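Local coordinates for protein structure-specific endonuclease subunit slx1 (Schizosaccharomyces pombe, PDB 4ZDT) that serves as the catalytic subunit of the slx1-slx4 structure-specific endonuclease, which cuts branched DNA during repair and recombination, here represented by its zinc-binding RING finger domain, at residues A[6-11]-A[53-58]; A[17-22]-A[28-33]; A[39-42]-A[48-51]. One frame throughout, in Å; residues are numbered along the deposited sequence.

Contact 1 (A[6-11]-A[53-58]); sequences CNLCYE and MCTKCK. With ZN (zinc ion), chain E; ZN (zinc ion), chain F.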
loop_
_atom_site.group_PDB
_atom_site.type_symbol
_atom_site.label_atom_id
_atom_site.label_comp_id
_atom_site.label_asym_id
_atom_site.label_seq_id
_atom_site.Cartn_x
_atom_site.Cartn_y
_atom_site.Cartn_z
ATOM N N CYS A 6 7.848 -9.937 12.085
ATOM C CA CYS A 6 8.184 -9.189 10.880
ATOM C C CYS A 6 9.684 -8.911 10.838
ATOM O O CYS A 6 10.272 -8.443 11.817
ATOM C CB CYS A 6 7.395 -7.877 10.778
ATOM S SG CYS A 6 8.070 -6.763 9.513
ATOM N N ASN A 7 10.293 -9.177 9.689
ATOM C CA ASN A 7 11.735 -9.022 9.528
ATOM C C ASN A 7 12.203 -7.595 9.236
ATOM O O ASN A 7 13.368 -7.384 8.899
ATOM C CB ASN A 7 12.253 -9.970 8.443
ATOM C CG ASN A 7 11.855 -9.532 7.048
ATOM O OD1 ASN A 7 10.920 -8.750 6.873
ATOM N ND2 ASN A 7 12.565 -10.034 6.044
ATOM N N LEU A 8 11.310 -6.616 9.365
ATOM C CA LEU A 8 11.704 -5.230 9.134
ATOM C C LEU A 8 11.427 -4.323 10.334
ATOM O O LEU A 8 12.154 -3.348 10.549
ATOM C CB LEU A 8 11.005 -4.677 7.876
ATOM C CG LEU A 8 11.323 -5.377 6.542
ATOM C CD1 LEU A 8 10.382 -4.917 5.414
ATOM C CD2 LEU A 8 12.788 -5.182 6.129
ATOM N N CYS A 9 10.365 -4.631 11.096
ATOM C CA CYS A 9 9.968 -3.817 12.249
ATOM C C CYS A 9 10.022 -4.584 13.579
ATOM O O CYS A 9 9.873 -3.986 14.655
ATOM C CB CYS A 9 8.575 -3.236 12.043
ATOM S SG CYS A 9 7.244 -4.347 12.487
ATOM N N TYR A 10 10.199 -5.904 13.486
ATOM C CA TYR A 10 10.413 -6.791 14.639
ATOM C C TYR A 10 9.215 -6.963 15.576
ATOM O O TYR A 10 9.339 -7.618 16.627
ATOM C CB TYR A 10 11.693 -6.407 15.422
ATOM C CG TYR A 10 12.860 -6.114 14.503
ATOM C CD1 TYR A 10 13.419 -7.117 13.708
ATOM C CD2 TYR A 10 13.387 -4.822 14.410
ATOM C CE1 TYR A 10 14.468 -6.843 12.845
ATOM C CE2 TYR A 10 14.447 -4.540 13.557
ATOM C CZ TYR A 10 14.978 -5.556 12.773
ATOM O OH TYR A 10 16.028 -5.297 11.920
ATOM N N GLU A 11 8.065 -6.400 15.201
ATOM C CA GLU A 11 6.819 -6.665 15.915
ATOM C C GLU A 11 6.253 -7.992 15.447
ATOM O O GLU A 11 6.560 -8.461 14.340
ATOM C CB GLU A 11 5.782 -5.548 15.705
ATOM C CG GLU A 11 6.288 -4.126 15.952
ATOM C CD GLU A 11 6.705 -3.879 17.395
ATOM O OE1 GLU A 11 5.984 -4.331 18.316
ATOM O OE2 GLU A 11 7.752 -3.219 17.606
ATOM N N MET A 53 13.719 -5.176 -4.046
ATOM C CA MET A 53 14.718 -6.182 -3.737
ATOM C C MET A 53 14.399 -6.815 -2.387
ATOM O O MET A 53 14.282 -6.109 -1.388
ATOM C CB MET A 53 16.104 -5.553 -3.681
ATOM C CG MET A 53 17.209 -6.578 -3.397
ATOM S SD MET A 53 18.823 -5.825 -3.176
ATOM C CE MET A 53 19.350 -5.650 -4.883
ATOM N N CYS A 54 14.246 -8.132 -2.357
ATOM C CA CYS A 54 14.112 -8.833 -1.089
ATOM C C CYS A 54 15.391 -8.605 -0.267
ATOM O O CYS A 54 16.498 -8.862 -0.744
ATOM C CB CYS A 54 13.894 -10.326 -1.313
ATOM S SG CYS A 54 13.767 -11.270 0.242
ATOM N N THR A 55 15.249 -8.123 0.959
ATOM C CA THR A 55 16.444 -7.767 1.737
ATOM C C THR A 55 17.271 -8.990 2.182
ATOM O O THR A 55 18.472 -8.871 2.475
ATOM C CB THR A 55 16.112 -6.842 2.926
ATOM O OG1 THR A 55 17.313 -6.201 3.358
ATOM C CG2 THR A 55 15.519 -7.617 4.079
ATOM N N LYS A 56 16.626 -10.151 2.206
ATOM C CA LYS A 56 17.261 -11.386 2.642
ATOM C C LYS A 56 18.010 -12.048 1.461
ATOM O O LYS A 56 19.241 -12.136 1.495
ATOM C CB LYS A 56 16.233 -12.303 3.339
ATOM C CG LYS A 56 16.836 -13.538 4.057
ATOM C CD LYS A 56 15.768 -14.480 4.648
ATOM C CE LYS A 56 16.416 -15.674 5.408
ATOM N NZ LYS A 56 15.415 -16.656 5.929
ATOM N N CYS A 57 17.302 -12.441 0.391
ATOM C CA CYS A 57 17.959 -13.113 -0.751
ATOM C C CYS A 57 18.508 -12.197 -1.864
ATOM O O CYS A 57 19.232 -12.662 -2.751
ATOM C CB CYS A 57 17.031 -14.162 -1.367
ATOM S SG CYS A 57 15.622 -13.412 -2.276
ATOM N N LYS A 58 18.163 -10.910 -1.828
ATOM C CA LYS A 58 18.600 -9.930 -2.849
ATOM C C LYS A 58 18.011 -10.103 -4.244
ATOM O O LYS A 58 18.459 -9.436 -5.167
ATOM C CB LYS A 58 20.147 -9.848 -2.980
ATOM C CG LYS A 58 20.915 -9.805 -1.665
ATOM C CD LYS A 58 20.503 -8.635 -0.784
ATOM C CE LYS A 58 21.428 -8.549 0.425
ATOM N NZ LYS A 58 20.934 -7.547 1.398
HETATM ZN ZN ZN E . 6.586 -4.988 10.246
HETATM ZN ZN ZN F . 13.934 -13.428 -0.692
#
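Asn7 and Leu8 meet Thr55 in a small, loose van der Waals contact at the domain surface, between the turn that carries the first pair of zinc ligands and the turn that carries the last. The methyl CG2 of Thr55 is the meeting point: it lies 4.2 Å from Leu8 CD2, an apolar pair, and 4.3 Å from Asn7 ND2, and no hydrogen bond crosses between the segments. With its OG1 anti to the backbone N (chi1 -161°), Thr55 leaves CG2 turned to the other turn, where the Leu8 and Thr55 side chains lie alongside each other, pointing opposite ways. Leu8 also packs on Cys35, Leu36 and Ser39 of helix 33-40, while the carbonyl oxygen of the Asn7 amide is probably hydrogen-bonded to Asn31 ND2.

Each turn is shaped by its own metal. Cys6 SG and Cys9 SG each bind one zinc ion at 2.4 Å, a site completed by His32 and Cys35. The Cys6 thiolate also receives the backbone N-H of Leu8, with N to SG 3.2 Å, and that of Cys9 at 3.5 Å, while Cys9 SG takes the N-H of Glu11. Cys54 and Cys57 hold the second zinc ion with Cys22 and Cys27, and Lys58 N donates to Cys54 O at 2.9 Å. Lys58 also reaches back with NZ to Thr55 O.

The N-H...S bonds of the 6-11 turn probably spread the negative charge of its zinc-bound sulfurs, and may stiffen it. The turns are thus fixed by their metals and backbone bonds, and the meeting of Leu8 and Thr55 adds contact without polar bonding.

Contact 2 (A[17-22]-A[28-33]); sequences ELRANC and NSINHL. With ZN (zinc ion), chain E; ZN (zinc ion), chain F.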
loop_
_atom_site.group_PDB
_atom_site.type_symbol
_atom_site.label_atom_id
_atom_site.label_comp_id
_atom_site.label_asym_id
_atom_site.label_seq_id
_atom_site.Cartn_x
_atom_site.Cartn_y
_atom_site.Cartn_z
ATOM N N GLU A 17 -3.546 -11.847 10.570
ATOM C CA GLU A 17 -2.960 -10.750 9.819
ATOM C C GLU A 17 -2.373 -11.240 8.498
ATOM O O GLU A 17 -1.751 -12.300 8.444
ATOM C CB GLU A 17 -1.877 -10.073 10.657
ATOM C CG GLU A 17 -1.737 -8.587 10.403
ATOM C CD GLU A 17 -0.831 -7.898 11.404
ATOM O OE1 GLU A 17 -0.630 -6.673 11.266
ATOM O OE2 GLU A 17 -0.320 -8.570 12.327
ATOM N N LEU A 18 -2.588 -10.462 7.440
ATOM C CA LEU A 18 -1.944 -10.703 6.156
ATOM C C LEU A 18 -0.457 -10.383 6.274
ATOM O O LEU A 18 -0.060 -9.519 7.057
ATOM C CB LEU A 18 -2.581 -9.848 5.063
ATOM C CG LEU A 18 -4.072 -10.019 4.788
ATOM C CD1 LEU A 18 -4.546 -8.998 3.754
ATOM C CD2 LEU A 18 -4.434 -11.459 4.347
ATOM N N ARG A 19 0.370 -11.071 5.494
ATOM C CA ARG A 19 1.819 -10.853 5.546
ATOM C C ARG A 19 2.534 -11.212 4.247
ATOM O O ARG A 19 2.201 -12.200 3.592
ATOM C CB ARG A 19 2.432 -11.633 6.713
ATOM C CG ARG A 19 2.721 -13.091 6.400
ATOM C CD ARG A 19 2.438 -13.979 7.601
ATOM N NE ARG A 19 1.100 -13.753 8.146
ATOM C CZ ARG A 19 0.646 -14.287 9.279
ATOM N NH1 ARG A 19 1.436 -15.097 9.982
ATOM N NH2 ARG A 19 -0.584 -14.026 9.700
ATOM N N ALA A 20 3.525 -10.402 3.886
ATOM C CA ALA A 20 4.346 -10.659 2.712
ATOM C C ALA A 20 5.319 -11.780 3.020
ATOM O O ALA A 20 5.798 -11.899 4.160
ATOM C CB ALA A 20 5.108 -9.413 2.323
ATOM N N ASN A 21 5.588 -12.604 2.004
ATOM C CA ASN A 21 6.694 -13.551 2.037
ATOM C C ASN A 21 7.362 -13.668 0.670
ATOM O O ASN A 21 6.690 -13.732 -0.366
ATOM C CB ASN A 21 6.271 -14.936 2.547
ATOM C CG ASN A 21 5.530 -15.733 1.509
ATOM O OD1 ASN A 21 4.371 -15.440 1.191
ATOM N ND2 ASN A 21 6.206 -16.736 0.940
ATOM N N CYS A 22 8.687 -13.681 0.684
ATOM C CA CYS A 22 9.453 -13.975 -0.509
ATOM C C CYS A 22 9.038 -15.370 -0.972
ATOM O O CYS A 22 9.031 -16.311 -0.177
ATOM C CB CYS A 22 10.941 -13.920 -0.206
ATOM S SG CYS A 22 12.015 -14.189 -1.641
ATOM N N ASN A 28 12.275 -17.279 1.983
ATOM C CA ASN A 28 11.068 -17.193 2.807
ATOM C C ASN A 28 11.071 -16.014 3.798
ATOM O O ASN A 28 10.566 -16.138 4.906
ATOM C CB ASN A 28 10.807 -18.546 3.524
ATOM C CG ASN A 28 9.389 -18.675 4.040
ATOM O OD1 ASN A 28 8.437 -18.335 3.343
ATOM N ND2 ASN A 28 9.240 -19.163 5.272
ATOM N N SER A 29 11.649 -14.882 3.396
ATOM C CA SER A 29 11.621 -13.640 4.182
ATOM C C SER A 29 10.180 -13.194 4.445
ATOM O O SER A 29 9.418 -12.968 3.491
ATOM C CB SER A 29 12.347 -12.532 3.420
ATOM O OG SER A 29 12.285 -11.311 4.136
ATOM N N ILE A 30 9.810 -13.078 5.722
ATOM C CA ILE A 30 8.444 -12.749 6.115
ATOM C C ILE A 30 8.382 -11.341 6.727
ATOM O O ILE A 30 9.258 -10.948 7.510
ATOM C CB ILE A 30 7.814 -13.841 7.033
ATOM C CG1 ILE A 30 7.679 -15.165 6.246
ATOM C CG2 ILE A 30 6.421 -13.421 7.520
ATOM C CD1 ILE A 30 7.367 -16.400 7.101
ATOM N N ASN A 31 7.345 -10.587 6.377
ATOM C CA ASN A 31 7.182 -9.234 6.903
ATOM C C ASN A 31 5.790 -8.654 6.660
ATOM O O ASN A 31 5.046 -9.136 5.805
ATOM C CB ASN A 31 8.247 -8.302 6.319
ATOM C CG ASN A 31 8.559 -8.611 4.867
ATOM O OD1 ASN A 31 7.665 -8.646 4.022
ATOM N ND2 ASN A 31 9.834 -8.838 4.571
ATOM N N HIS A 32 5.446 -7.612 7.418
ATOM C CA HIS A 32 4.144 -6.942 7.275
ATOM C C HIS A 32 4.080 -6.379 5.867
ATOM O O HIS A 32 5.084 -5.900 5.353
ATOM C CB HIS A 32 4.016 -5.743 8.231
ATOM C CG HIS A 32 3.817 -6.110 9.664
ATOM N ND1 HIS A 32 4.799 -5.930 10.619
ATOM C CD2 HIS A 32 2.744 -6.616 10.315
ATOM C CE1 HIS A 32 4.334 -6.321 11.795
ATOM N NE2 HIS A 32 3.092 -6.739 11.637
ATOM N N LEU A 33 2.902 -6.433 5.250
ATOM C CA LEU A 33 2.694 -5.802 3.932
ATOM C C LEU A 33 3.113 -4.353 3.937
ATOM O O LEU A 33 3.850 -3.924 3.055
ATOM C CB LEU A 33 1.226 -5.896 3.496
ATOM C CG LEU A 33 0.673 -7.294 3.229
ATOM C CD1 LEU A 33 -0.842 -7.241 3.076
ATOM C CD2 LEU A 33 1.324 -7.856 1.935
HETATM ZN ZN ZN E . 6.586 -4.988 10.246
HETATM ZN ZN ZN F . 13.934 -13.428 -0.692
#
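Ala20 and Asn31 exchange backbone bonds as an antiparallel hydrogen-bonded pair: Ala20 N donates to Asn31 O at 2.8 Å, and Asn31 N to Ala20 O at 3.0 Å. A third bond, from Cys22 N to Ser29 O (3.0 Å), extends the ladder past the non-hydrogen-bonded pair Asn21 and Ile30, whose backbones bond to Phe66 and Asn7, respectively. Ala20 O also takes the CA-H of Ile30, and Ser29 O that of Asn21, its CA 3.1 Å away. The Asn31 amide turns back with chi1 37°, bringing OD1 to 3.2 Å from Ala20 CB, while its ND2 is taken up by Asn7.

At the open end, Glu17 sets OE1 3.5 Å from His32 CD2, at the ring edge and near its plane, with the carboxylate turned 57° from the ring; OE2 accepts the N-H of Glu14. An alanine at Glu17 would probably leave Glu14 N without this acceptor and uncover that ring edge. Next to it, Leu33 CD1 packs on Leu18 CB (3.7 Å), and both leucines touch Ile26 of slx4.

Cys22 SG binds one zinc ion and His32 ND1 the other, so this short hairpin spans both metal sites, as in the cross-braced RING finger.

Contact 3 (A[39-42]-A[48-51]); sequences SFLT and LPIE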
loop_
_atom_site.group_PDB
_atom_site.type_symbol
_atom_site.label_atom_id
_atom_site.label_comp_id
_atom_site.label_asym_id
_atom_site.label_seq_id
_atom_site.Cartn_x
_atom_site.Cartn_y
_atom_site.Cartn_z
ATOM N N SER A 39 9.400 -0.070 2.495
ATOM C CA SER A 39 10.819 -0.258 2.141
ATOM C C SER A 39 11.068 -0.221 0.629
ATOM O O SER A 39 12.173 0.043 0.196
ATOM C CB SER A 39 11.369 -1.568 2.725
ATOM O OG SER A 39 10.861 -2.697 2.026
ATOM N N PHE A 40 10.038 -0.509 -0.155
ATOM C CA PHE A 40 10.141 -0.569 -1.615
ATOM C C PHE A 40 9.862 0.782 -2.288
ATOM O O PHE A 40 10.357 1.031 -3.392
ATOM C CB PHE A 40 9.152 -1.590 -2.167
ATOM C CG PHE A 40 9.579 -3.038 -2.008
ATOM C CD1 PHE A 40 10.727 -3.392 -1.308
ATOM C CD2 PHE A 40 8.805 -4.049 -2.562
ATOM C CE1 PHE A 40 11.116 -4.745 -1.185
ATOM C CE2 PHE A 40 9.182 -5.404 -2.444
ATOM C CZ PHE A 40 10.346 -5.742 -1.731
ATOM N N LEU A 41 9.074 1.644 -1.634
ATOM C CA LEU A 41 8.645 2.923 -2.234
ATOM C C LEU A 41 9.803 3.906 -2.472
ATOM O O LEU A 41 10.676 4.048 -1.620
ATOM C CB LEU A 41 7.528 3.581 -1.379
ATOM C CG LEU A 41 6.207 2.799 -1.285
ATOM C CD1 LEU A 41 5.192 3.481 -0.392
ATOM C CD2 LEU A 41 5.594 2.509 -2.648
ATOM N N THR A 42 9.799 4.582 -3.621
ATOM C CA THR A 42 10.900 5.488 -3.996
ATOM C C THR A 42 10.560 6.986 -3.878
ATOM O O THR A 42 11.456 7.835 -3.878
ATOM C CB THR A 42 11.481 5.149 -5.400
ATOM O OG1 THR A 42 10.422 5.062 -6.363
ATOM C CG2 THR A 42 12.215 3.803 -5.367
ATOM N N LEU A 48 1.659 2.130 -4.043
ATOM C CA LEU A 48 1.712 0.758 -4.554
ATOM C C LEU A 48 3.083 0.465 -5.167
ATOM O O LEU A 48 3.429 1.019 -6.210
ATOM C CB LEU A 48 0.621 0.545 -5.608
ATOM C CG LEU A 48 0.510 -0.817 -6.314
ATOM C CD1 LEU A 48 0.308 -1.938 -5.310
ATOM C CD2 LEU A 48 -0.674 -0.767 -7.256
ATOM N N PRO A 49 3.876 -0.407 -4.520
ATOM C CA PRO A 49 5.152 -0.773 -5.131
ATOM C C PRO A 49 4.964 -1.479 -6.468
ATOM O O PRO A 49 3.988 -2.208 -6.653
ATOM C CB PRO A 49 5.768 -1.753 -4.120
ATOM C CG PRO A 49 5.055 -1.438 -2.805
ATOM C CD PRO A 49 3.673 -1.038 -3.200
ATOM N N ILE A 50 5.894 -1.237 -7.384
ATOM C CA ILE A 50 5.996 -1.988 -8.636
ATOM C C ILE A 50 6.874 -3.234 -8.439
ATOM O O ILE A 50 6.488 -4.343 -8.779
ATOM C CB ILE A 50 6.623 -1.109 -9.755
ATOM C CG1 ILE A 50 5.805 0.190 -9.984
ATOM C CG2 ILE A 50 6.836 -1.925 -11.075
ATOM C CD1 ILE A 50 4.322 -0.032 -10.246
ATOM N N GLU A 51 8.078 -3.021 -7.930
ATOM C CA GLU A 51 9.039 -4.105 -7.696
ATOM C C GLU A 51 9.926 -3.717 -6.514
ATOM O O GLU A 51 9.917 -2.565 -6.073
ATOM C CB GLU A 51 9.917 -4.298 -8.951
ATOM C CG GLU A 51 10.803 -3.094 -9.265
ATOM C CD GLU A 51 11.760 -3.339 -10.430
ATOM O OE1 GLU A 51 11.878 -4.486 -10.917
ATOM O OE2 GLU A 51 12.398 -2.364 -10.865
HETATM O O HOH W 1 11.894 -0.832 -4.623
#
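One water molecule ties the end of helix 33-40 to the start of strand 51-53, donating a hydrogen bond to Phe40 O at 2.7 Å and another to Glu51 O at 3.0 Å. Both carbonyl oxygens are acceptors, so they cannot bond each other directly, and the water supplies the two hydrogens that the pair lacks. No direct hydrogen bond joins the segments.

The rest is mostly apolar. The Pro49 ring crosses the Phe40 side chain at about a right angle, with Pro49 CB 3.9 Å from Phe40 CB and close to the edge of the aromatic ring, near its plane. Phe40 CG stands anti to the carbonyl carbon (chi1 -77°), which carries the ring alongside the returning chain, where CD2 comes 4.0 Å from Glu51 O. That ring also makes an edge-to-face stack with Phe66.

Leu41, the first residue beyond the helix, brings its branch CD2 up to the Pro49 ring, 4.0 Å from Pro49 CG and 3.9 Å from Pro49 N. Pro49 is thus gripped by Phe40 and Leu41 within the contact and by Trp63 beyond it. The chain of slx4 covers part of this area: its Leu29 packs on Pro49 and its Lys17 on Leu41.

The arrangement fastens the C-terminal end of the RING finger's helix to the loop leading into the 51-53/60-62 hairpin, where slx4 packs against the domain.

From the N terminus, the chain first lays down the 6-11 turn with two ligands of one zinc ion. Contact 2 then closes the short loop between 17-22 and 28-33, and helix 33-40 follows directly. Contact 3 closes a second short loop, from 39-42 to 48-51, in series with contact 2. Contact 1 closes last, when 53-58 returns to 6-11, so its long loop encloses both others. Contacts 1 and 2 touch through Asn7 N and Ile30 O, 3.0 Å apart, and share both zinc ions. Contact 3 meets contact 1 where Phe40 CE1 packs near Met53 O, bringing the helix end beside the 51-53/60-62 hairpin.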